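Long-range contacts in purine nucleoside phosphorylase (Schistosoma mansoni, PDB 5KO6), which probably catalyses the reversible phosphorolysis of purine nucleosides such as inosine and guanosine to free base and ribose 1-phosphate: residues T3-N8 / I98-R103; V67-L72 / A82-L87; V193-G198 / D217-S222. One frame throughout, in Å; residues are numbered along the deposited sequence.

Contact 1 of 3, residues T3-N8 / I98-R103; sequences TPVVAN and IALPIR
An inverse gamma turn centred on Ala7, just before helix 9-22, is laid against Ala99, Leu100 and Arg103 of helix 95-108. Ala7 is buried, and its methyl group is the centre of the contact. Ala7 CB lies 3.8 Å from Ala99 CB and 3.9 Å from Leu100 CB. It also sits over the helix backbone, 3.7 Å from Leu100 N.

Arg103 reaches back from the next turn. Its chain is extended from CG to NE, with CG beside the backbone N (chi1 -70°). This brings NH1 to Ala7 O at 2.9 Å in a bent hydrogen bond, with 146° at the hydrogen. The carbonyl meets the guanidinium at its edge, a little out of plane. Ala99 CB lies over one face of the same guanidinium, near its rim. Gln96 OE1 accepts from Ala7 N, so one helix holds both polar backbone atoms of Ala7.

Further out the packing is thinner. Leu100 CD1 and Val5 CG2 make a marginal apolar contact at 4.4 Å. The helix is kinked at Pro101, whose N makes no bond to the preceding turn. Asn8 faces away from this helix, and its OD1 takes the N-H of Asn11. Asn8 is thus the N-cap residue of helix 9-22, directly after the inverse gamma turn that seats the N-terminal segment on helix 95-108.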
loop_
_atom_site.group_PDB
_atom_site.type_symbol
_atom_site.label_atom_id
_atom_site.label_comp_id
_atom_site.label_asym_id
_atom_site.label_seq_id
_atom_site.Cartn_x
_atom_site.Cartn_y
_atom_site.Cartn_z
ATOM N N THR A 3 -23.111 -2.914 -7.001
ATOM C CA THR A 3 -22.626 -1.699 -6.343
ATOM C C THR A 3 -21.105 -1.473 -6.437
ATOM O O THR A 3 -20.679 -0.353 -6.735
ATOM C CB THR A 3 -23.102 -1.595 -4.868
ATOM O OG1 THR A 3 -24.533 -1.549 -4.817
ATOM C CG2 THR A 3 -22.536 -0.351 -4.195
ATOM N N PRO A 4 -20.275 -2.517 -6.206
ATOM C CA PRO A 4 -20.458 -3.949 -5.901
ATOM C C PRO A 4 -21.099 -4.251 -4.547
ATOM O O PRO A 4 -20.964 -3.486 -3.590
ATOM C CB PRO A 4 -19.025 -4.499 -5.913
ATOM C CG PRO A 4 -18.245 -3.519 -6.712
ATOM C CD PRO A 4 -18.849 -2.196 -6.388
ATOM N N VAL A 5 -21.786 -5.391 -4.483
ATOM C CA VAL A 5 -22.494 -5.769 -3.269
ATOM C C VAL A 5 -21.503 -6.214 -2.194
ATOM O O VAL A 5 -20.362 -6.594 -2.474
ATOM C CB VAL A 5 -23.539 -6.852 -3.579
ATOM C CG1 VAL A 5 -24.294 -6.501 -4.866
ATOM C CG2 VAL A 5 -22.903 -8.231 -3.692
ATOM N N VAL A 6 -21.945 -6.145 -0.940
ATOM C CA VAL A 6 -21.104 -6.537 0.188
ATOM C C VAL A 6 -21.052 -8.057 0.277
ATOM O O VAL A 6 -22.048 -8.739 0.029
ATOM C CB VAL A 6 -21.640 -5.905 1.485
ATOM C CG1 VAL A 6 -20.852 -6.386 2.712
ATOM C CG2 VAL A 6 -21.576 -4.398 1.379
ATOM N N ALA A 7 -19.871 -8.600 0.604
ATOM C CA ALA A 7 -19.692 -10.047 0.759
ATOM C C ALA A 7 -20.184 -10.509 2.135
ATOM O O ALA A 7 -19.443 -11.063 2.950
ATOM C CB ALA A 7 -18.234 -10.425 0.535
ATOM N N ASN A 8 -21.456 -10.249 2.384
ATOM C CA ASN A 8 -22.073 -10.554 3.666
ATOM C C ASN A 8 -22.801 -11.896 3.621
ATOM O O ASN A 8 -22.877 -12.583 2.595
ATOM C CB ASN A 8 -22.948 -9.398 4.164
ATOM C CG ASN A 8 -24.144 -9.132 3.278
ATOM O OD1 ASN A 8 -24.572 -9.986 2.507
ATOM N ND2 ASN A 8 -24.706 -7.934 3.398
ATOM N N ILE A 98 -13.713 -9.932 -4.259
ATOM C CA ILE A 98 -12.849 -11.084 -4.057
ATOM C C ILE A 98 -13.445 -12.030 -3.024
ATOM O O ILE A 98 -13.379 -13.256 -3.168
ATOM C CB ILE A 98 -11.438 -10.629 -3.641
ATOM C CG1 ILE A 98 -10.800 -9.757 -4.729
ATOM C CG2 ILE A 98 -10.578 -11.845 -3.284
ATOM C CD1 ILE A 98 -10.664 -10.458 -6.082
ATOM N N ALA A 99 -14.005 -11.482 -1.943
ATOM C CA ALA A 99 -14.392 -12.339 -0.830
ATOM C C ALA A 99 -15.645 -13.143 -1.132
ATOM O O ALA A 99 -15.776 -14.272 -0.643
ATOM C CB ALA A 99 -14.603 -11.522 0.443
ATOM N N LEU A 100 -16.583 -12.587 -1.906
ATOM C CA LEU A 100 -17.877 -13.251 -2.049
ATOM C C LEU A 100 -17.763 -14.663 -2.609
ATOM O O LEU A 100 -18.345 -15.581 -2.010
ATOM C CB LEU A 100 -18.893 -12.371 -2.794
ATOM C CG LEU A 100 -20.251 -13.091 -2.831
ATOM C CD1 LEU A 100 -21.412 -12.189 -2.438
ATOM C CD2 LEU A 100 -20.477 -13.719 -4.196
ATOM N N PRO A 101 -17.030 -14.922 -3.695
ATOM C CA PRO A 101 -16.994 -16.305 -4.202
ATOM C C PRO A 101 -16.423 -17.303 -3.214
ATOM O O PRO A 101 -16.900 -18.445 -3.160
ATOM C CB PRO A 101 -16.166 -16.186 -5.491
ATOM C CG PRO A 101 -16.432 -14.770 -5.931
ATOM C CD PRO A 101 -16.392 -13.988 -4.643
ATOM N N ILE A 102 -15.433 -16.909 -2.410
ATOM C CA ILE A 102 -14.855 -17.835 -1.445
ATOM C C ILE A 102 -15.847 -18.105 -0.328
ATOM O O ILE A 102 -15.962 -19.231 0.165
ATOM C CB ILE A 102 -13.537 -17.270 -0.886
ATOM C CG1 ILE A 102 -12.560 -16.915 -2.007
ATOM C CG2 ILE A 102 -12.911 -18.250 0.118
ATOM C CD1 ILE A 102 -12.205 -18.061 -2.907
ATOM N N ARG A 103 -16.575 -17.073 0.098
ATOM C CA ARG A 103 -17.587 -17.268 1.134
ATOM C C ARG A 103 -18.762 -18.097 0.634
ATOM O O ARG A 103 -19.341 -18.870 1.403
ATOM C CB ARG A 103 -18.025 -15.911 1.686
ATOM C CG ARG A 103 -16.919 -15.283 2.498
ATOM C CD ARG A 103 -17.244 -13.879 2.994
ATOM N NE ARG A 103 -16.141 -13.465 3.861
ATOM C CZ ARG A 103 -15.878 -12.213 4.223
ATOM N NH1 ARG A 103 -16.679 -11.228 3.838
ATOM N NH2 ARG A 103 -14.822 -11.963 4.982
#

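Contact 2 of 3, residues V67-L72 / A82-L87; sequences VGNLVL and AMQGRL. With R1P (1-O-phosphono-alpha-D-ribofuranose), chain C.
Asn69 and Gln84 face each other in a beta hairpin made by strands 69-75 and 78-84. They form an antiparallel hydrogen-bonded pair. Asn69 N gives to Gln84 O, and Gln84 N gives back to Asn69 O at 2.7 Å. Val71 and Ala82 form the next such pair, also joined by two backbone bonds. Leu70 and Met83, between them, are a non-hydrogen-bonded pair.

The side chains of Asn69 and Gln84 run alongside each other and point the same way. Gln84 CG is anti to its backbone N (chi1 -175°), and the chain stays extended beyond CG. Its amide therefore stands beside that of Asn69. Asn69 ND2 donates to Gln84 OE1 at 3.0 Å in a nearly straight bond (173°). The oxygen lies in the amide plane of Asn69, but the two amide planes are turned 57° apart. Two methyl groups border the same oxygen: Val67 CG2 is 3.7 Å from Gln84 OE1, and Val71 CG2 is 3.9 Å from it. Val67 crosses the Gln84 chain at about a right angle. Ile41 of helix 39-42 also touches Val71, Ala82 and Gln84.

Leu70 and Met83 occupy the other face. Leu70 CD1 meets Met83 CG at 4.0 Å, and Met83 continues towards Pro101 and Met105 of helix 95-108.

Past the strand, Gly85 CA makes a CA-H...O contact of 3.4 Å with Val67 O. The chain then turns to the ribose 1-phosphate. Arg86 forms a salt bridge with Glu226 through NH2, and its NH1 bonds to Thr116 O. That same NH1 gives a weak hydrogen bond to phosphate oxygen O1P of R1P, 3.0 Å away.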
loop_
_atom_site.group_PDB
_atom_site.type_symbol
_atom_site.label_atom_id
_atom_site.label_comp_id
_atom_site.label_asym_id
_atom_site.label_seq_id
_atom_site.Cartn_x
_atom_site.Cartn_y
_atom_site.Cartn_z
ATOM N N VAL A 67 -13.083 -15.835 -19.677
ATOM C CA VAL A 67 -13.973 -16.816 -19.060
ATOM C C VAL A 67 -14.262 -16.454 -17.606
ATOM O O VAL A 67 -13.401 -15.933 -16.881
ATOM C CB VAL A 67 -13.377 -18.231 -19.189
ATOM C CG1 VAL A 67 -12.146 -18.381 -18.302
ATOM C CG2 VAL A 67 -14.421 -19.291 -18.865
ATOM N N GLY A 68 -15.494 -16.729 -17.177
ATOM C CA GLY A 68 -15.883 -16.560 -15.791
ATOM C C GLY A 68 -17.014 -17.500 -15.436
ATOM O O GLY A 68 -18.190 -17.140 -15.550
ATOM N N ASN A 69 -16.667 -18.721 -15.022
ATOM C CA ASN A 69 -17.638 -19.755 -14.698
ATOM C C ASN A 69 -17.283 -20.400 -13.371
ATOM O O ASN A 69 -16.111 -20.559 -13.034
ATOM C CB ASN A 69 -17.603 -20.893 -15.714
ATOM C CG ASN A 69 -18.026 -20.464 -17.099
ATOM O OD1 ASN A 69 -19.037 -19.780 -17.274
ATOM N ND2 ASN A 69 -17.275 -20.900 -18.100
ATOM N N LEU A 70 -18.314 -20.779 -12.625
ATOM C CA LEU A 70 -18.174 -21.707 -11.513
ATOM C C LEU A 70 -18.493 -23.098 -12.044
ATOM O O LEU A 70 -19.544 -23.297 -12.661
ATOM C CB LEU A 70 -19.169 -21.335 -10.419
ATOM C CG LEU A 70 -18.774 -21.649 -8.985
ATOM C CD1 LEU A 70 -17.460 -20.955 -8.630
ATOM C CD2 LEU A 70 -19.888 -21.216 -8.055
ATOM N N VAL A 71 -17.587 -24.053 -11.839
ATOM C CA VAL A 71 -17.748 -25.406 -12.375
ATOM C C VAL A 71 -17.809 -26.394 -11.215
ATOM O O VAL A 71 -16.896 -26.435 -10.382
ATOM C CB VAL A 71 -16.620 -25.785 -13.350
ATOM C CG1 VAL A 71 -16.898 -27.154 -13.967
ATOM C CG2 VAL A 71 -16.459 -24.724 -14.432
ATOM N N LEU A 72 -18.876 -27.190 -11.162
ATOM C CA LEU A 72 -19.064 -28.166 -10.097
ATOM C C LEU A 72 -19.149 -29.574 -10.670
ATOM O O LEU A 72 -19.658 -29.785 -11.773
ATOM C CB LEU A 72 -20.336 -27.897 -9.290
ATOM C CG LEU A 72 -20.336 -26.609 -8.467
ATOM C CD1 LEU A 72 -20.919 -25.446 -9.271
ATOM C CD2 LEU A 72 -21.069 -26.806 -7.144
ATOM N N ALA A 82 -14.889 -25.368 -8.779
ATOM C CA ALA A 82 -13.750 -24.634 -9.319
ATOM C C ALA A 82 -14.177 -23.253 -9.788
ATOM O O ALA A 82 -15.277 -23.082 -10.334
ATOM C CB ALA A 82 -13.155 -25.380 -10.518
ATOM N N MET A 83 -13.300 -22.272 -9.588
ATOM C CA MET A 83 -13.435 -20.975 -10.246
ATOM C C MET A 83 -12.685 -21.054 -11.567
ATOM O O MET A 83 -11.464 -21.229 -11.582
ATOM C CB MET A 83 -12.870 -19.861 -9.375
ATOM C CG MET A 83 -13.685 -19.638 -8.121
ATOM S SD MET A 83 -13.229 -18.192 -7.140
ATOM C CE MET A 83 -13.917 -16.862 -8.134
ATOM N N GLN A 84 -13.413 -20.950 -12.675
ATOM C CA GLN A 84 -12.809 -20.944 -14.008
ATOM C C GLN A 84 -12.754 -19.484 -14.452
ATOM O O GLN A 84 -13.750 -18.931 -14.921
ATOM C CB GLN A 84 -13.623 -21.796 -14.970
ATOM C CG GLN A 84 -12.982 -21.935 -16.331
ATOM C CD GLN A 84 -13.770 -22.847 -17.224
ATOM O OE1 GLN A 84 -14.976 -22.680 -17.393
ATOM N NE2 GLN A 84 -13.098 -23.839 -17.788
ATOM N N GLY A 85 -11.587 -18.870 -14.316
ATOM C CA GLY A 85 -11.483 -17.436 -14.501
ATOM C C GLY A 85 -11.313 -16.766 -13.156
ATOM O O GLY A 85 -12.278 -16.323 -12.529
ATOM N N ARG A 86 -10.073 -16.712 -12.701
ATOM C CA ARG A 86 -9.750 -16.207 -11.377
ATOM C C ARG A 86 -9.895 -14.687 -11.330
ATOM O O ARG A 86 -9.664 -13.989 -12.317
ATOM C CB ARG A 86 -8.306 -16.598 -11.089
ATOM C CG ARG A 86 -7.690 -15.975 -9.900
ATOM C CD ARG A 86 -6.270 -16.458 -9.842
ATOM N NE ARG A 86 -5.865 -16.777 -8.487
ATOM C CZ ARG A 86 -4.848 -17.571 -8.200
ATOM N NH1 ARG A 86 -4.136 -18.129 -9.180
ATOM N NH2 ARG A 86 -4.553 -17.809 -6.934
ATOM N N LEU A 87 -10.303 -14.173 -10.173
ATOM C CA LEU A 87 -10.371 -12.728 -9.970
ATOM C C LEU A 87 -9.059 -12.250 -9.360
ATOM O O LEU A 87 -8.687 -12.685 -8.264
ATOM C CB LEU A 87 -11.515 -12.383 -9.019
ATOM C CG LEU A 87 -12.871 -12.970 -9.380
ATOM C CD1 LEU A 87 -13.881 -12.596 -8.304
ATOM C CD2 LEU A 87 -13.289 -12.446 -10.720
HETATM C C5 R1P C . 1.424 -12.645 -14.788
HETATM O O5 R1P C . 2.165 -13.323 -15.749
HETATM C C4 R1P C . 0.205 -13.463 -14.369
HETATM O O4 R1P C . 0.605 -14.648 -13.937
HETATM C C1 R1P C . 0.062 -14.791 -12.441
HETATM C C2 R1P C . 0.059 -13.527 -11.969
HETATM O O2 R1P C . -0.809 -13.391 -10.777
HETATM C C3 R1P C . -0.514 -12.770 -13.144
HETATM O O3 R1P C . -1.865 -12.936 -13.191
HETATM O O1 R1P C . -1.204 -15.278 -12.509
HETATM P P R1P C . -1.678 -16.373 -11.387
HETATM O O1P R1P C . -3.191 -16.381 -11.397
HETATM O O2P R1P C . -1.124 -15.911 -10.063
HETATM O O3P R1P C . -1.129 -17.685 -11.827
#

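Contact 3 of 3, residues V193-G198 / D217-S222; sequences VYAFNG and DVVGMS. With R1P (1-O-phosphono-alpha-D-ribofuranose), chain C; CYT (6-aminopyrimidin-2(1H)-one), chain B.
Tyr194 packs on Val218 and Gly220 where two parallel strands meet in a beta-alpha-beta unit, strand 189-196, helix 205-213 and strand 218-220. This is the tight part of the contact. Tyr194 CG is anti to its backbone N (chi1 -178°), and the ring runs along the partner strand. Tyr194 CD2 touches Val218 CG2 at 3.5 Å. Further along, Tyr194 CZ comes to 3.6 Å from Gly220 CA, where the partner has no side chain. The hydroxyl of Tyr194 accepts the N-H of Ser222 at 3.1 Å in a nearly straight bond (165°).

The backbone bonds alternate in parallel fashion. Ala195 N gives to Val218 O, Gly220 N to Ala195 O and Asn197 N to Gly220 O. At the start, Val193 O takes two N-H groups, from Asp217 and Val218. Asp217 OD2 uses its anti lone pair to receive Val193 N at 2.7 Å.

The side chains of Asn197 and Met221 pack more loosely. They run side by side, with Asn197 ND2 4.2 Å from Met221 CE. Their backbones stay close: Met221 CA makes a CA-H...O contact of 3.2 Å with Asn197 O. Asn197 ND2 hydrogen-bonds to Thr201 O. A water bridges the two segments just past the strands, donating to Gly198 O and Met221 O. Phe161 of a second subunit packs on Met221.

Gly220, Met221 and Ser222 border the ligands. Gly220 CA is 3.3 Å from O2 of the bound cytosine (CYT). Met221 CB lies beside O2 of R1P, and Ser222 OG donates to its phosphate oxygen O2P at 2.6 Å.

Strand 189-196 runs between strands 131-139 and 218-220. Strand 218-220 also pairs antiparallel with strand 112-121, and Val224 and Pro225 of helix 224-232 lie against Phe196.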
loop_
_atom_site.group_PDB
_atom_site.type_symbol
_atom_site.label_atom_id
_atom_site.label_comp_id
_atom_site.label_asym_id
_atom_site.label_seq_id
_atom_site.Cartn_x
_atom_site.Cartn_y
_atom_site.Cartn_z
ATOM N N VAL A 193 8.357 -18.939 0.957
ATOM C CA VAL A 193 7.544 -17.787 1.349
ATOM C C VAL A 193 7.171 -16.984 0.111
ATOM O O VAL A 193 8.044 -16.629 -0.696
ATOM C CB VAL A 193 8.304 -16.905 2.350
ATOM C CG1 VAL A 193 7.492 -15.649 2.665
ATOM C CG2 VAL A 193 8.620 -17.686 3.609
ATOM N N TYR A 194 5.879 -16.685 -0.034
ATOM C CA TYR A 194 5.338 -15.983 -1.198
ATOM C C TYR A 194 5.167 -14.496 -0.892
ATOM O O TYR A 194 4.439 -14.129 0.034
ATOM C CB TYR A 194 3.984 -16.598 -1.556
ATOM C CG TYR A 194 3.254 -16.043 -2.766
ATOM C CD1 TYR A 194 2.445 -14.904 -2.656
ATOM C CD2 TYR A 194 3.302 -16.702 -4.002
ATOM C CE1 TYR A 194 1.743 -14.427 -3.746
ATOM C CE2 TYR A 194 2.600 -16.236 -5.102
ATOM C CZ TYR A 194 1.822 -15.087 -4.966
ATOM O OH TYR A 194 1.117 -14.630 -6.039
ATOM N N ALA A 195 5.786 -13.645 -1.702
ATOM C CA ALA A 195 5.555 -12.203 -1.614
ATOM C C ALA A 195 4.431 -11.818 -2.561
ATOM O O ALA A 195 4.479 -12.139 -3.751
ATOM C CB ALA A 195 6.809 -11.437 -2.023
ATOM N N PHE A 196 3.428 -11.121 -2.031
ATOM C CA PHE A 196 2.314 -10.614 -2.828
ATOM C C PHE A 196 2.667 -9.220 -3.343
ATOM O O PHE A 196 2.705 -8.255 -2.571
ATOM C CB PHE A 196 1.050 -10.595 -1.974
ATOM C CG PHE A 196 -0.199 -10.113 -2.688
ATOM C CD1 PHE A 196 -0.317 -10.141 -4.080
ATOM C CD2 PHE A 196 -1.281 -9.650 -1.947
ATOM C CE1 PHE A 196 -1.480 -9.696 -4.707
ATOM C CE2 PHE A 196 -2.457 -9.199 -2.561
ATOM C CZ PHE A 196 -2.557 -9.226 -3.956
ATOM N N ASN A 197 2.962 -9.137 -4.645
ATOM C CA ASN A 197 3.074 -7.883 -5.383
ATOM C C ASN A 197 1.716 -7.604 -6.011
ATOM O O ASN A 197 1.255 -8.367 -6.864
ATOM C CB ASN A 197 4.118 -8.062 -6.489
ATOM C CG ASN A 197 4.092 -6.941 -7.513
ATOM O OD1 ASN A 197 3.745 -5.802 -7.200
ATOM N ND2 ASN A 197 4.462 -7.269 -8.762
ATOM N N GLY A 198 1.069 -6.514 -5.588
ATOM C CA GLY A 198 -0.259 -6.221 -6.112
ATOM C C GLY A 198 -0.330 -6.221 -7.628
ATOM O O GLY A 198 -1.343 -6.630 -8.210
ATOM N N ASP A 217 10.865 -16.045 -1.092
ATOM C CA ASP A 217 11.317 -17.076 -2.016
ATOM C C ASP A 217 10.715 -16.942 -3.404
ATOM O O ASP A 217 11.384 -17.277 -4.389
ATOM C CB ASP A 217 11.024 -18.476 -1.462
ATOM C CG ASP A 217 11.753 -18.730 -0.162
ATOM O OD1 ASP A 217 13.003 -18.794 -0.196
ATOM O OD2 ASP A 217 11.096 -18.863 0.886
ATOM N N VAL A 218 9.466 -16.482 -3.501
ATOM C CA VAL A 218 8.767 -16.322 -4.772
ATOM C C VAL A 218 7.935 -15.052 -4.662
ATOM O O VAL A 218 7.688 -14.548 -3.566
ATOM C CB VAL A 218 7.856 -17.518 -5.137
ATOM C CG1 VAL A 218 8.616 -18.823 -5.073
ATOM C CG2 VAL A 218 6.660 -17.583 -4.229
ATOM N N VAL A 219 7.508 -14.524 -5.812
ATOM C CA VAL A 219 6.704 -13.302 -5.857
ATOM C C VAL A 219 5.640 -13.459 -6.934
ATOM O O VAL A 219 5.911 -13.970 -8.027
ATOM C CB VAL A 219 7.579 -12.051 -6.097
ATOM C CG1 VAL A 219 8.387 -12.181 -7.388
ATOM C CG2 VAL A 219 6.725 -10.790 -6.128
ATOM N N GLY A 220 4.420 -13.041 -6.621
ATOM C CA GLY A 220 3.349 -13.109 -7.599
ATOM C C GLY A 220 2.244 -12.147 -7.235
ATOM O O GLY A 220 2.319 -11.438 -6.224
ATOM N N MET A 221 1.190 -12.144 -8.056
ATOM C CA MET A 221 0.152 -11.115 -7.997
ATOM C C MET A 221 -1.202 -11.667 -7.580
ATOM O O MET A 221 -2.233 -11.053 -7.866
ATOM C CB MET A 221 0.025 -10.418 -9.355
ATOM C CG MET A 221 1.340 -9.973 -9.932
ATOM S SD MET A 221 1.067 -9.251 -11.574
ATOM C CE MET A 221 2.748 -9.092 -12.117
ATOM N N SER A 222 -1.231 -12.827 -6.936
ATOM C CA SER A 222 -2.502 -13.457 -6.619
ATOM C C SER A 222 -2.365 -14.178 -5.286
ATOM O O SER A 222 -1.405 -13.969 -4.532
ATOM C CB SER A 222 -2.910 -14.432 -7.732
ATOM O OG SER A 222 -2.069 -15.574 -7.713
HETATM C C5 R1P C . 1.424 -12.645 -14.788
HETATM O O5 R1P C . 2.165 -13.323 -15.749
HETATM C C4 R1P C . 0.205 -13.463 -14.369
HETATM O O4 R1P C . 0.605 -14.648 -13.937
HETATM C C1 R1P C . 0.062 -14.791 -12.441
HETATM C C2 R1P C . 0.059 -13.527 -11.969
HETATM O O2 R1P C . -0.809 -13.391 -10.777
HETATM C C3 R1P C . -0.514 -12.770 -13.144
HETATM O O3 R1P C . -1.865 -12.936 -13.191
HETATM O O1 R1P C . -1.204 -15.278 -12.509
HETATM P P R1P C . -1.678 -16.373 -11.387
HETATM O O1P R1P C . -3.191 -16.381 -11.397
HETATM O O2P R1P C . -1.124 -15.911 -10.063
HETATM O O3P R1P C . -1.129 -17.685 -11.827
HETATM N N3 CYT B . 6.012 -12.607 -11.682
HETATM C C4 CYT B . 6.645 -13.401 -12.553
HETATM N N1 CYT B . 3.999 -13.785 -12.155
HETATM C C2 CYT B . 4.688 -12.777 -11.459
HETATM O O2 CYT B . 4.067 -12.057 -10.678
HETATM N N4 CYT B . 7.951 -13.202 -12.740
HETATM C C5 CYT B . 5.964 -14.438 -13.265
HETATM C C6 CYT B . 4.655 -14.592 -13.038
HETATM O O HOH W 1 -3.329 -8.444 -7.698
#

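How the contacts relate
Contacts 2 and 3 meet at the ribose 1-phosphate, although their centres are 22 Å apart on opposite sides of the chain's centre. Their segments approach where Arg86 NH2 lies 3.4 Å from Ser222 OG; Ser222 donates to the phosphate and Arg86 binds it weakly. The bound cytosine touches contact 3. Contact 1 adjoins contact 2, with centres 15 Å apart. Helix 95-108 follows strand 78-84 in the chain and packs on it: Pro101 CB is 3.5 Å from Met83 CE, and Ile98 CD1 is 3.6 Å from Leu87 CB. Contacts 1 and 3 do not touch; their nearest atoms are about 8 Å apart. Contacts 2 and 3 belong to one mixed sheet.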